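Local atomic coordinates of fatty acid amide hydrolase (Candida albicans, PDB entry 6KVR), a protein that probably hydrolyses monocarboxylic acid amides to the free carboxylate and ammonium, as a member of the amidase signature family. Residues A80-E88 with R301-W309; S99-A108 with I126-D137. One frame throughout, in Å; residues are numbered along the deposited sequence.

Contact 1: A80-E88 with R301-W309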
loop_
_atom_site.group_PDB
_atom_site.type_symbol
_atom_site.label_atom_id
_atom_site.label_comp_id
_atom_site.label_asym_id
_atom_site.label_seq_id
_atom_site.Cartn_x
_atom_site.Cartn_y
_atom_site.Cartn_z
ATOM N N ALA A 80 -14.800 -16.672 37.264
ATOM C CA ALA A 80 -16.008 -16.459 36.480
ATOM C C ALA A 80 -15.858 -15.243 35.582
ATOM O O ALA A 80 -16.293 -15.254 34.425
ATOM C CB ALA A 80 -17.214 -16.299 37.406
ATOM N N ILE A 81 -15.223 -14.190 36.094
ATOM C CA ILE A 81 -15.002 -12.994 35.291
ATOM C C ILE A 81 -13.963 -13.264 34.203
ATOM O O ILE A 81 -14.233 -13.068 33.009
ATOM C CB ILE A 81 -14.593 -11.820 36.196
ATOM C CG1 ILE A 81 -15.816 -11.311 36.960
ATOM C CG2 ILE A 81 -13.952 -10.693 35.371
ATOM C CD1 ILE A 81 -15.503 -10.241 37.978
ATOM N N THR A 82 -12.776 -13.752 34.595
ATOM C CA THR A 82 -11.640 -13.860 33.685
ATOM C C THR A 82 -11.760 -15.011 32.696
ATOM O O THR A 82 -10.905 -15.124 31.815
ATOM C CB THR A 82 -10.315 -13.996 34.454
ATOM O OG1 THR A 82 -10.349 -15.133 35.327
ATOM C CG2 THR A 82 -10.048 -12.757 35.264
ATOM N N ASP A 83 -12.786 -15.853 32.785
ATOM C CA ASP A 83 -13.005 -16.881 31.773
ATOM C C ASP A 83 -14.268 -16.611 30.961
ATOM O O ASP A 83 -14.920 -17.533 30.469
ATOM C CB ASP A 83 -13.031 -18.273 32.405
ATOM C CG ASP A 83 -11.635 -18.748 32.820
ATOM O OD1 ASP A 83 -10.650 -18.323 32.166
ATOM O OD2 ASP A 83 -11.510 -19.543 33.786
ATOM N N LEU A 84 -14.611 -15.344 30.806
ATOM C CA LEU A 84 -15.602 -14.918 29.833
ATOM C C LEU A 84 -14.874 -14.257 28.666
ATOM O O LEU A 84 -13.847 -13.603 28.865
ATOM C CB LEU A 84 -16.566 -13.909 30.455
ATOM C CG LEU A 84 -17.773 -14.303 31.292
ATOM C CD1 LEU A 84 -18.454 -13.013 31.763
ATOM C CD2 LEU A 84 -18.722 -15.243 30.560
ATOM N N SER A 85 -15.410 -14.416 27.454
ATOM C CA SER A 85 -14.845 -13.689 26.325
ATOM C C SER A 85 -15.003 -12.190 26.539
ATOM O O SER A 85 -15.907 -11.732 27.244
ATOM C CB SER A 85 -15.520 -14.087 25.016
ATOM O OG SER A 85 -16.782 -13.452 24.905
ATOM N N ALA A 86 -14.105 -11.420 25.920
ATOM C CA ALA A 86 -14.235 -9.968 25.957
ATOM C C ALA A 86 -15.582 -9.520 25.398
ATOM O O ALA A 86 -16.153 -8.526 25.863
ATOM C CB ALA A 86 -13.085 -9.325 25.178
ATOM N N THR A 87 -16.107 -10.246 24.411
ATOM C CA THR A 87 -17.415 -9.910 23.863
ATOM C C THR A 87 -18.493 -9.950 24.943
ATOM O O THR A 87 -19.240 -8.985 25.117
ATOM C CB THR A 87 -17.756 -10.852 22.708
ATOM O OG1 THR A 87 -16.702 -10.811 21.739
ATOM C CG2 THR A 87 -19.045 -10.417 22.029
ATOM N N GLU A 88 -18.570 -11.043 25.704
ATOM C CA GLU A 88 -19.613 -11.129 26.726
ATOM C C GLU A 88 -19.295 -10.268 27.954
ATOM O O GLU A 88 -20.220 -9.712 28.561
ATOM C CB GLU A 88 -19.864 -12.595 27.095
ATOM C CG GLU A 88 -18.629 -13.446 27.363
ATOM C CD GLU A 88 -18.901 -14.963 27.220
ATOM O OE1 GLU A 88 -17.931 -15.746 27.012
ATOM O OE2 GLU A 88 -20.080 -15.374 27.343
ATOM N N ARG A 301 -8.264 -15.257 23.604
ATOM C CA ARG A 301 -8.633 -16.643 23.832
ATOM C C ARG A 301 -9.946 -17.022 23.162
ATOM O O ARG A 301 -10.481 -18.095 23.455
ATOM C CB ARG A 301 -8.682 -16.938 25.328
ATOM C CG ARG A 301 -7.285 -16.940 25.952
ATOM C CD ARG A 301 -7.304 -17.561 27.324
ATOM N NE ARG A 301 -8.012 -16.688 28.244
ATOM C CZ ARG A 301 -8.618 -17.105 29.346
ATOM N NH1 ARG A 301 -8.572 -18.378 29.722
ATOM N NH2 ARG A 301 -9.288 -16.225 30.086
ATOM N N SER A 302 -10.467 -16.185 22.259
ATOM C CA SER A 302 -11.576 -16.602 21.409
ATOM C C SER A 302 -11.551 -15.823 20.097
ATOM O O SER A 302 -11.078 -14.686 20.034
ATOM C CB SER A 302 -12.933 -16.418 22.100
ATOM O OG SER A 302 -13.276 -15.055 22.203
ATOM N N ILE A 303 -12.078 -16.451 19.048
ATOM C CA ILE A 303 -12.123 -15.787 17.751
ATOM C C ILE A 303 -13.111 -14.624 17.762
ATOM O O ILE A 303 -12.866 -13.604 17.106
ATOM C CB ILE A 303 -12.442 -16.812 16.652
ATOM C CG1 ILE A 303 -11.512 -18.012 16.814
ATOM C CG2 ILE A 303 -12.340 -16.178 15.262
ATOM C CD1 ILE A 303 -10.116 -17.792 16.282
ATOM N N ASP A 304 -14.227 -14.743 18.497
ATOM C CA ASP A 304 -15.139 -13.612 18.683
ATOM C C ASP A 304 -14.388 -12.363 19.118
ATOM O O ASP A 304 -14.675 -11.253 18.652
ATOM C CB ASP A 304 -16.196 -13.912 19.756
ATOM C CG ASP A 304 -16.980 -15.176 19.499
ATOM O OD1 ASP A 304 -17.023 -15.646 18.343
ATOM O OD2 ASP A 304 -17.559 -15.693 20.483
ATOM N N ASP A 305 -13.444 -12.529 20.039
ATOM C CA ASP A 305 -12.705 -11.395 20.575
ATOM C C ASP A 305 -11.817 -10.757 19.508
ATOM O O ASP A 305 -11.847 -9.533 19.326
ATOM C CB ASP A 305 -11.917 -11.864 21.794
ATOM C CG ASP A 305 -12.821 -12.044 23.009
ATOM O OD1 ASP A 305 -12.316 -12.244 24.126
ATOM O OD2 ASP A 305 -14.071 -11.924 22.830
ATOM N N LEU A 306 -11.067 -11.571 18.749
ATOM C CA LEU A 306 -10.369 -11.051 17.569
ATOM C C LEU A 306 -11.323 -10.268 16.677
ATOM O O LEU A 306 -10.999 -9.174 16.216
ATOM C CB LEU A 306 -9.733 -12.195 16.779
ATOM C CG LEU A 306 -8.786 -13.154 17.511
ATOM C CD1 LEU A 306 -8.039 -14.002 16.505
ATOM C CD2 LEU A 306 -7.814 -12.375 18.383
ATOM N N GLU A 307 -12.523 -10.810 16.441
ATOM C CA GLU A 307 -13.473 -10.145 15.551
ATOM C C GLU A 307 -13.974 -8.838 16.157
ATOM O O GLU A 307 -14.067 -7.815 15.463
ATOM C CB GLU A 307 -14.638 -11.088 15.234
ATOM C CG GLU A 307 -15.328 -10.856 13.900
ATOM C CD GLU A 307 -16.443 -9.820 13.991
ATOM O OE1 GLU A 307 -17.143 -9.799 15.035
ATOM O OE2 GLU A 307 -16.664 -9.069 13.003
ATOM N N LEU A 308 -14.292 -8.851 17.455
ATOM C CA LEU A 308 -14.725 -7.635 18.136
ATOM C C LEU A 308 -13.698 -6.523 17.973
ATOM O O LEU A 308 -14.049 -5.364 17.723
ATOM C CB LEU A 308 -14.950 -7.924 19.623
ATOM C CG LEU A 308 -15.159 -6.687 20.509
ATOM C CD1 LEU A 308 -16.472 -6.005 20.164
ATOM C CD2 LEU A 308 -15.081 -6.978 22.001
ATOM N N TRP A 309 -12.418 -6.869 18.139
ATOM C CA TRP A 309 -11.349 -5.878 18.150
ATOM C C TRP A 309 -11.176 -5.247 16.768
ATOM O O TRP A 309 -11.165 -4.023 16.633
ATOM C CB TRP A 309 -10.062 -6.551 18.632
ATOM C CG TRP A 309 -8.952 -5.644 19.000
ATOM C CD1 TRP A 309 -8.642 -5.196 20.241
ATOM C CD2 TRP A 309 -7.972 -5.088 18.116
ATOM N NE1 TRP A 309 -7.538 -4.380 20.195
ATOM C CE2 TRP A 309 -7.104 -4.297 18.900
ATOM C CE3 TRP A 309 -7.759 -5.162 16.736
ATOM C CZ2 TRP A 309 -6.031 -3.594 18.357
ATOM C CZ3 TRP A 309 -6.684 -4.467 16.193
ATOM C CH2 TRP A 309 -5.829 -3.698 17.008
#
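Asp305 pushes its carboxylate against the first turn of helix 86-94 and makes three of the hydrogen bonds across the contact. OD1 accepts from Ala86 N at 2.7 Å, met on the syn side somewhat out of the carboxylate plane. OD2 takes two donors from one residue: Thr87 N at 3.1 Å, and Thr87 OG1, which meets it nearly along the C-O axis. An aspartate suits this place, because amides at the start of a helix lack acceptors within it and the helix dipole should favour the negative charge. With chi1 of Asp305 at -76°, CG stands beside the backbone N and the group reaches across. Little room is left here: Ala86 CB lies 3.2 Å from Asp305 OD1, which a small methyl allows. Ser85 is the N-cap of the same helix and forms a capping box with Glu88, which would help to fix the turn that offers those amides.

At the other end of the contact the long side chain of Arg301, bent at chi3, spans to Asp83 and grips its OD1 end-on with NH1 (3.2 Å) and NH2, the oxygen lying close to the guanidinium plane, while the carboxylate is turned 57° from that plane. NH2 also makes a weak bond to Thr82 O. Asp83 is shared with Arg110, and its OD2 bonds to Tyr69. The looser, partly exposed side belongs to Asp304 and Leu308: Asp304 CB rests 3.7 Å from Thr87 OG1 at the rim, its carboxylate paired with Lys560, and Leu308 reaches in with CD2 to 4.4 Å from CB of the buried Ala86.

Helix 303-317 thus sits against the junction of helices 76-82 and 86-94, just after strand 295-300, with C-terminal Tyr571 touching Ser85, Arg301 and Asp305.

Contact 2: S99-A108 with I126-D137; sequences SSVEVFKAFA and IDEGLKQAEERD
Phe104 drives its ring into helix 126-143, as a knob in the hole formed by Ile126, Gly129, Leu130 and Ala133. The carbonyl carbon of Gly129 lies over one face, 3.5 Å above the plane and offset toward the rim, while Ile126 O comes to the ring edge, 3.5 Å from CZ. Glycine fits because a CB there would run into the ring. With CG anti to the backbone N (chi1 175°), the ring points toward helix 126-143; Ala108 CB lies against its opposite face and also meets Ile126 CG2 at 4.0 Å.

Val101 is the second knob, set among Leu130, Ala133, Glu134 and Asp137. Its CG1 meets Leu130 CD1 at 4.0 Å, and CG2 touches Glu134 CG, the aliphatic part of an otherwise polar chain. Ala133, small enough for close approach, places CB 3.9 Å from Phe104 CB.

Asp137 accepts from two amides at the start of helix 100-118. OD1 takes Ser100 N through its syn lone pair at 2.8 Å and a nearly straight 168°, and OD2 takes Val101 N at 3.0 Å. The carboxylate thereby serves the first turn, where its charge is probably welcome. Ser99, the N-cap, positions that turn through a capping box with Glu102. Farther out, Arg136 bonds to Gly194 O and Ala195 O, tying helix 126-143 to the chain beyond, and Tyr198 meets Phe104 edge-to-face.

The helices run antiparallel, their axes 8.5 Å apart at an angle of 156°, joined through short strand 123-124: a helical hairpin with knobs-into-holes packing at the periphery of the amidase fold.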
loop_
_atom_site.group_PDB
_atom_site.type_symbol
_atom_site.label_atom_id
_atom_site.label_comp_id
_atom_site.label_asym_id
_atom_site.label_seq_id
_atom_site.Cartn_x
_atom_site.Cartn_y
_atom_site.Cartn_z
ATOM N N SER A 99 -19.366 -4.246 37.260
ATOM C CA SER A 99 -18.636 -2.997 37.284
ATOM C C SER A 99 -17.326 -3.155 36.517
ATOM O O SER A 99 -16.806 -4.260 36.339
ATOM C CB SER A 99 -18.375 -2.555 38.724
ATOM O OG SER A 99 -17.266 -3.230 39.286
ATOM N N SER A 100 -16.810 -2.035 36.018
ATOM C CA SER A 100 -15.501 -2.089 35.380
ATOM C C SER A 100 -14.430 -2.388 36.408
ATOM O O SER A 100 -13.490 -3.146 36.135
ATOM C CB SER A 100 -15.195 -0.777 34.657
ATOM O OG SER A 100 -15.993 -0.668 33.509
ATOM N N VAL A 101 -14.579 -1.824 37.607
ATOM C CA VAL A 101 -13.595 -2.018 38.666
ATOM C C VAL A 101 -13.438 -3.501 38.995
ATOM O O VAL A 101 -12.320 -4.031 39.041
ATOM C CB VAL A 101 -13.994 -1.204 39.906
ATOM C CG1 VAL A 101 -13.157 -1.632 41.108
ATOM C CG2 VAL A 101 -13.841 0.294 39.618
ATOM N N GLU A 102 -14.552 -4.195 39.231
ATOM C CA GLU A 102 -14.464 -5.603 39.589
ATOM C C GLU A 102 -13.875 -6.431 38.443
ATOM O O GLU A 102 -13.073 -7.343 38.678
ATOM C CB GLU A 102 -15.848 -6.085 40.030
ATOM C CG GLU A 102 -16.667 -6.824 39.012
ATOM C CD GLU A 102 -18.051 -7.183 39.547
ATOM O OE1 GLU A 102 -18.144 -7.962 40.531
ATOM O OE2 GLU A 102 -19.042 -6.659 38.995
ATOM N N VAL A 103 -14.211 -6.093 37.194
ATOM C CA VAL A 103 -13.630 -6.808 36.063
ATOM C C VAL A 103 -12.129 -6.554 35.984
ATOM O O VAL A 103 -11.345 -7.471 35.715
ATOM C CB VAL A 103 -14.353 -6.420 34.763
ATOM C CG1 VAL A 103 -13.518 -6.816 33.536
ATOM C CG2 VAL A 103 -15.723 -7.083 34.720
ATOM N N PHE A 104 -11.698 -5.321 36.272
ATOM C CA PHE A 104 -10.274 -5.006 36.241
ATOM C C PHE A 104 -9.497 -5.763 37.313
ATOM O O PHE A 104 -8.406 -6.284 37.049
ATOM C CB PHE A 104 -10.064 -3.507 36.417
ATOM C CG PHE A 104 -8.620 -3.125 36.509
ATOM C CD1 PHE A 104 -7.821 -3.118 35.376
ATOM C CD2 PHE A 104 -8.051 -2.821 37.730
ATOM C CE1 PHE A 104 -6.496 -2.779 35.469
ATOM C CE2 PHE A 104 -6.727 -2.485 37.828
ATOM C CZ PHE A 104 -5.941 -2.469 36.703
ATOM N N LYS A 105 -10.026 -5.803 38.539
ATOM C CA LYS A 105 -9.288 -6.394 39.654
ATOM C C LYS A 105 -9.048 -7.884 39.440
ATOM O O LYS A 105 -8.010 -8.417 39.857
ATOM C CB LYS A 105 -10.043 -6.164 40.963
ATOM C CG LYS A 105 -10.346 -4.707 41.271
ATOM C CD LYS A 105 -10.682 -4.499 42.740
ATOM C CE LYS A 105 -9.844 -3.400 43.358
ATOM N NZ LYS A 105 -8.468 -3.902 43.646
ATOM N N ALA A 106 -9.998 -8.578 38.807
ATOM C CA ALA A 106 -9.781 -9.990 38.513
ATOM C C ALA A 106 -8.624 -10.161 37.538
ATOM O O ALA A 106 -7.662 -10.886 37.820
ATOM C CB ALA A 106 -11.057 -10.620 37.964
ATOM N N PHE A 107 -8.685 -9.458 36.400
ATOM C CA PHE A 107 -7.615 -9.539 35.414
ATOM C C PHE A 107 -6.290 -9.055 35.990
ATOM O O PHE A 107 -5.237 -9.653 35.734
ATOM C CB PHE A 107 -8.000 -8.736 34.168
ATOM C CG PHE A 107 -8.931 -9.469 33.255
ATOM C CD1 PHE A 107 -8.453 -10.466 32.419
ATOM C CD2 PHE A 107 -10.289 -9.179 33.245
ATOM C CE1 PHE A 107 -9.306 -11.153 31.592
ATOM C CE2 PHE A 107 -11.151 -9.866 32.422
ATOM C CZ PHE A 107 -10.661 -10.853 31.587
ATOM N N ALA A 108 -6.324 -7.989 36.790
ATOM C CA ALA A 108 -5.097 -7.484 37.397
ATOM C C ALA A 108 -4.447 -8.542 38.286
ATOM O O ALA A 108 -3.222 -8.746 38.245
ATOM C CB ALA A 108 -5.402 -6.216 38.200
ATOM N N ILE A 126 -0.721 -1.202 37.935
ATOM C CA ILE A 126 -2.047 -1.655 38.351
ATOM C C ILE A 126 -2.836 -0.500 38.953
ATOM O O ILE A 126 -4.048 -0.381 38.740
ATOM C CB ILE A 126 -1.920 -2.835 39.341
ATOM C CG1 ILE A 126 -1.160 -4.005 38.705
ATOM C CG2 ILE A 126 -3.289 -3.298 39.826
ATOM C CD1 ILE A 126 -1.719 -4.452 37.372
ATOM N N ASP A 127 -2.157 0.371 39.712
ATOM C CA ASP A 127 -2.825 1.508 40.342
ATOM C C ASP A 127 -3.426 2.454 39.301
ATOM O O ASP A 127 -4.589 2.869 39.422
ATOM C CB ASP A 127 -1.839 2.245 41.251
ATOM C CG ASP A 127 -0.549 2.630 40.526
ATOM O OD1 ASP A 127 0.266 3.402 41.100
ATOM O OD2 ASP A 127 -0.342 2.158 39.383
ATOM N N GLU A 128 -2.652 2.804 38.263
ATOM C CA GLU A 128 -3.211 3.632 37.200
ATOM C C GLU A 128 -4.348 2.916 36.501
ATOM O O GLU A 128 -5.348 3.536 36.130
ATOM C CB GLU A 128 -2.135 4.008 36.189
ATOM C CG GLU A 128 -0.959 4.779 36.755
ATOM C CD GLU A 128 0.116 4.992 35.706
ATOM O OE1 GLU A 128 -0.249 5.221 34.534
ATOM O OE2 GLU A 128 1.314 4.914 36.042
ATOM N N GLY A 129 -4.205 1.606 36.293
ATOM C CA GLY A 129 -5.303 0.840 35.733
ATOM C C GLY A 129 -6.566 0.968 36.564
ATOM O O GLY A 129 -7.654 1.188 36.023
ATOM N N LEU A 130 -6.431 0.868 37.892
ATOM C CA LEU A 130 -7.592 0.976 38.776
ATOM C C LEU A 130 -8.300 2.318 38.597
ATOM O O LEU A 130 -9.531 2.374 38.466
ATOM C CB LEU A 130 -7.154 0.776 40.236
ATOM C CG LEU A 130 -8.301 0.825 41.256
ATOM C CD1 LEU A 130 -9.422 -0.127 40.836
ATOM C CD2 LEU A 130 -7.834 0.554 42.704
ATOM N N LYS A 131 -7.533 3.411 38.583
ATOM C CA LYS A 131 -8.108 4.738 38.361
ATOM C C LYS A 131 -8.832 4.824 37.021
ATOM O O LYS A 131 -9.910 5.420 36.932
ATOM C CB LYS A 131 -7.008 5.796 38.458
ATOM C CG LYS A 131 -6.736 6.228 39.883
ATOM C CD LYS A 131 -5.502 7.102 39.958
ATOM C CE LYS A 131 -4.829 6.993 41.317
ATOM N NZ LYS A 131 -5.750 7.385 42.418
ATOM N N GLN A 132 -8.262 4.232 35.965
ATOM C CA GLN A 132 -8.956 4.189 34.679
ATOM C C GLN A 132 -10.278 3.442 34.786
ATOM O O GLN A 132 -11.292 3.868 34.223
ATOM C CB GLN A 132 -8.096 3.512 33.618
ATOM C CG GLN A 132 -6.812 4.183 33.271
ATOM C CD GLN A 132 -6.009 3.328 32.312
ATOM O OE1 GLN A 132 -6.504 2.957 31.242
ATOM N NE2 GLN A 132 -4.774 2.985 32.701
ATOM N N ALA A 133 -10.271 2.285 35.452
ATOM C CA ALA A 133 -11.509 1.528 35.597
ATOM C C ALA A 133 -12.537 2.315 36.390
ATOM O O ALA A 133 -13.738 2.218 36.118
ATOM C CB ALA A 133 -11.245 0.178 36.266
ATOM N N GLU A 134 -12.088 3.112 37.358
ATOM C CA GLU A 134 -13.015 3.938 38.126
ATOM C C GLU A 134 -13.683 4.983 37.238
ATOM O O GLU A 134 -14.909 5.151 37.275
ATOM C CB GLU A 134 -12.279 4.590 39.296
ATOM C CG GLU A 134 -12.445 3.800 40.595
ATOM C CD GLU A 134 -11.220 3.828 41.473
ATOM O OE1 GLU A 134 -10.334 4.703 41.279
ATOM O OE2 GLU A 134 -11.136 2.953 42.358
ATOM N N GLU A 135 -12.886 5.687 36.422
ATOM C CA GLU A 135 -13.449 6.638 35.469
ATOM C C GLU A 135 -14.506 5.978 34.601
ATOM O O GLU A 135 -15.565 6.561 34.353
ATOM C CB GLU A 135 -12.351 7.234 34.586
ATOM C CG GLU A 135 -11.106 7.650 35.315
ATOM C CD GLU A 135 -10.084 8.322 34.400
ATOM O OE1 GLU A 135 -10.496 9.062 33.481
ATOM O OE2 GLU A 135 -8.868 8.081 34.583
ATOM N N ARG A 136 -14.238 4.755 34.143
ATOM C CA ARG A 136 -15.215 4.042 33.331
ATOM C C ARG A 136 -16.540 3.915 34.066
ATOM O O ARG A 136 -17.610 4.169 33.497
ATOM C CB ARG A 136 -14.686 2.658 32.960
ATOM C CG ARG A 136 -13.458 2.688 32.088
ATOM C CD ARG A 136 -13.754 3.411 30.787
ATOM N NE ARG A 136 -12.598 3.376 29.907
ATOM C CZ ARG A 136 -11.655 4.302 29.880
ATOM N NH1 ARG A 136 -11.709 5.364 30.676
ATOM N NH2 ARG A 136 -10.641 4.166 29.027
ATOM N N ASP A 137 -16.483 3.534 35.339
ATOM C CA ASP A 137 -17.714 3.346 36.094
ATOM C C ASP A 137 -18.374 4.688 36.392
ATOM O O ASP A 137 -19.603 4.804 36.323
ATOM C CB ASP A 137 -17.425 2.563 37.378
ATOM C CG ASP A 137 -17.270 1.044 37.133
ATOM O OD1 ASP A 137 -17.854 0.508 36.151
ATOM O OD2 ASP A 137 -16.551 0.383 37.918
#

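In the fold
Both contacts are partly buried and lie on the same side of the chain's centre, away from the predicted catalytic residues, but contact 1 is nearer that centre (about 17 Å, centre to centre, against about 25 Å). Contact 2 pairs helices close in sequence and relies chiefly on apolar interlocking; contact 1 joins parts more than 200 residues apart with less buried surface and mostly polar bonds. Each nonetheless has an aspartate accepting hydrogen bonds from amides in the first turn of a capped helix. Helices 86-94 and 100-118 are consecutive, and the contacts touch directly: Thr82 CG2 packs 3.6 Å from Ala106 CB, and Ile81 lies against Glu102.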